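Local structure of 199aa long hypothetical Trp repressor binding protein (Sulfolobus tokodaii, 2ZKI) at residues T111-E115 with T126-S131. The protein is of unknown function but belongs to the NADPH-dependent FMN reductase family, and so probably binds a flavin and takes part in redox chemistry. Numbering follows the deposited sequence.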
loop_
_atom_site.group_PDB
_atom_site.type_symbol
_atom_site.label_atom_id
_atom_site.label_comp_id
_atom_site.label_asym_id
_atom_site.label_seq_id
_atom_site.Cartn_x
_atom_site.Cartn_y
_atom_site.Cartn_z
ATOM N N THR A 111 -7.327 7.962 -13.059
ATOM C CA THR A 111 -5.896 7.724 -13.227
ATOM C C THR A 111 -5.089 8.701 -12.365
ATOM O O THR A 111 -5.533 9.823 -12.106
ATOM C CB THR A 111 -5.461 7.774 -14.724
ATOM O OG1 THR A 111 -4.104 7.333 -14.849
ATOM C CG2 THR A 111 -5.602 9.178 -15.312
ATOM N N PHE A 112 -3.912 8.266 -11.920
ATOM C CA PHE A 112 -3.109 9.054 -10.990
ATOM C C PHE A 112 -1.734 9.406 -11.536
ATOM O O PHE A 112 -1.111 8.619 -12.254
ATOM C CB PHE A 112 -2.958 8.328 -9.650
ATOM C CG PHE A 112 -4.262 7.989 -8.991
ATOM C CD1 PHE A 112 -4.774 6.698 -9.061
ATOM C CD2 PHE A 112 -4.978 8.959 -8.296
ATOM C CE1 PHE A 112 -5.981 6.377 -8.452
ATOM C CE2 PHE A 112 -6.185 8.651 -7.683
ATOM C CZ PHE A 112 -6.689 7.357 -7.758
ATOM N N PHE A 113 -1.270 10.600 -11.175
ATOM C CA PHE A 113 0.063 11.072 -11.533
ATOM C C PHE A 113 0.707 11.854 -10.388
ATOM O O PHE A 113 0.016 12.447 -9.558
ATOM C CB PHE A 113 0.033 11.891 -12.830
ATOM C CG PHE A 113 -0.792 13.153 -12.757
ATOM C CD1 PHE A 113 -2.179 13.109 -12.888
ATOM C CD2 PHE A 113 -0.175 14.393 -12.603
ATOM C CE1 PHE A 113 -2.937 14.277 -12.843
ATOM C CE2 PHE A 113 -0.925 15.565 -12.554
ATOM C CZ PHE A 113 -2.308 15.507 -12.676
ATOM N N THR A 114 2.035 11.839 -10.346
ATOM C CA THR A 114 2.775 12.432 -9.238
ATOM C C THR A 114 4.146 12.953 -9.679
ATOM O O THR A 114 4.478 12.922 -10.865
ATOM C CB THR A 114 2.888 11.440 -8.038
ATOM O OG1 THR A 114 3.374 12.130 -6.882
ATOM C CG2 THR A 114 3.808 10.261 -8.357
ATOM N N GLU A 115 4.926 13.443 -8.718
ATOM C CA GLU A 115 6.240 14.022 -8.972
ATOM C C GLU A 115 7.083 13.898 -7.710
ATOM O O GLU A 115 6.579 14.078 -6.602
ATOM C CB GLU A 115 6.094 15.494 -9.391
ATOM C CG GLU A 115 7.402 16.264 -9.611
ATOM C CD GLU A 115 7.913 16.962 -8.349
ATOM O OE1 GLU A 115 7.082 17.507 -7.586
ATOM O OE2 GLU A 115 9.147 16.971 -8.125
ATOM N N THR A 126 3.141 6.962 -3.923
ATOM C CA THR A 126 2.162 8.047 -3.874
ATOM C C THR A 126 0.899 7.668 -4.638
ATOM O O THR A 126 -0.212 7.921 -4.172
ATOM C CB THR A 126 2.737 9.362 -4.437
ATOM O OG1 THR A 126 4.046 9.583 -3.904
ATOM C CG2 THR A 126 1.851 10.539 -4.068
ATOM N N ILE A 127 1.082 7.046 -5.801
ATOM C CA ILE A 127 -0.032 6.584 -6.627
ATOM C C ILE A 127 -0.787 5.427 -5.963
ATOM O O ILE A 127 -2.020 5.391 -5.997
ATOM C CB ILE A 127 0.443 6.216 -8.055
ATOM C CG1 ILE A 127 0.838 7.489 -8.810
ATOM C CG2 ILE A 127 -0.643 5.466 -8.821
ATOM C CD1 ILE A 127 1.834 7.280 -9.926
ATOM N N LEU A 128 -0.051 4.504 -5.346
ATOM C CA LEU A 128 -0.666 3.372 -4.647
ATOM C C LEU A 128 -1.468 3.820 -3.421
ATOM O O LEU A 128 -2.520 3.255 -3.121
ATOM C CB LEU A 128 0.388 2.327 -4.255
ATOM C CG LEU A 128 -0.123 1.013 -3.647
ATOM C CD1 LEU A 128 -0.694 0.087 -4.720
ATOM C CD2 LEU A 128 0.984 0.311 -2.879
ATOM N N THR A 129 -0.972 4.839 -2.724
ATOM C CA THR A 129 -1.665 5.377 -1.555
ATOM C C THR A 129 -2.901 6.182 -1.965
ATOM O O THR A 129 -3.964 6.037 -1.364
ATOM C CB THR A 129 -0.735 6.236 -0.662
ATOM O OG1 THR A 129 -0.160 7.293 -1.438
ATOM C CG2 THR A 129 0.376 5.384 -0.052
ATOM N N MET A 130 -2.756 7.009 -2.999
ATOM C CA MET A 130 -3.868 7.800 -3.537
ATOM C C MET A 130 -5.035 6.946 -4.020
ATOM O O MET A 130 -6.182 7.389 -4.001
ATOM C CB MET A 130 -3.393 8.677 -4.696
ATOM C CG MET A 130 -2.610 9.906 -4.281
ATOM S SD MET A 130 -1.854 10.728 -5.696
ATOM C CE MET A 130 -3.239 11.653 -6.360
ATOM N N SER A 131 -4.738 5.724 -4.452
ATOM C CA SER A 131 -5.729 4.873 -5.104
ATOM C C SER A 131 -6.796 4.330 -4.160
ATOM O O SER A 131 -7.853 3.895 -4.614
ATOM C CB SER A 131 -5.050 3.731 -5.867
ATOM O OG SER A 131 -4.319 2.888 -4.999
#
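The ring of Phe112 lies against Met130 and Ser131, with Met130 CB and the backbone N of Ser131 over one of its faces, the nitrogen 4.1 Å above the ring plane and displaced from the ring centre. This is strand-on-helix packing in a flavodoxin-like alpha/beta fold: strand 109-115 belongs to the parallel sheet with order 2-1-3-4-5, and the helix runs back across it, the two local axes 8.2 Å apart at 140°. Phe112 makes the largest single contribution. Its CG stands anti to its own carbonyl carbon (chi1 -57°), which turns the ring toward Met130 and Ser131. Met130 runs counter to the phenyl group, and the turn before its methyl brings CE 3.7 Å from Phe112 CD2, while SD makes an oblique Met-aromatic contact, 5.4 Å from the ring centroid. Across the ring from CD2, Phe112 CE1 touches Ser131 CA at 3.7 Å. Ile127 fills the space nearer the strand backbone, its CG2 3.8 Å from Phe112 CB, and Tyr135 of a second subunit packs on Ile127 and Ser131. An alanine in place of Phe112 is likely to open a gap against Met130 and Ser131 and leave the thioether less firmly placed. Thr114 continues the packing: its methyl CG2 meets Ile127 CD1, whereas its hydroxyl is hydrogen-bonded to Ser78 O on the adjoining strand. Thr126 OG1 likewise finds its partners elsewhere, in Gly122 O and Thr80 OG1. Thr114 and Thr126 therefore meet through van der Waals contact, Thr114 OG1 lying 3.6 Å from Thr126 CG2.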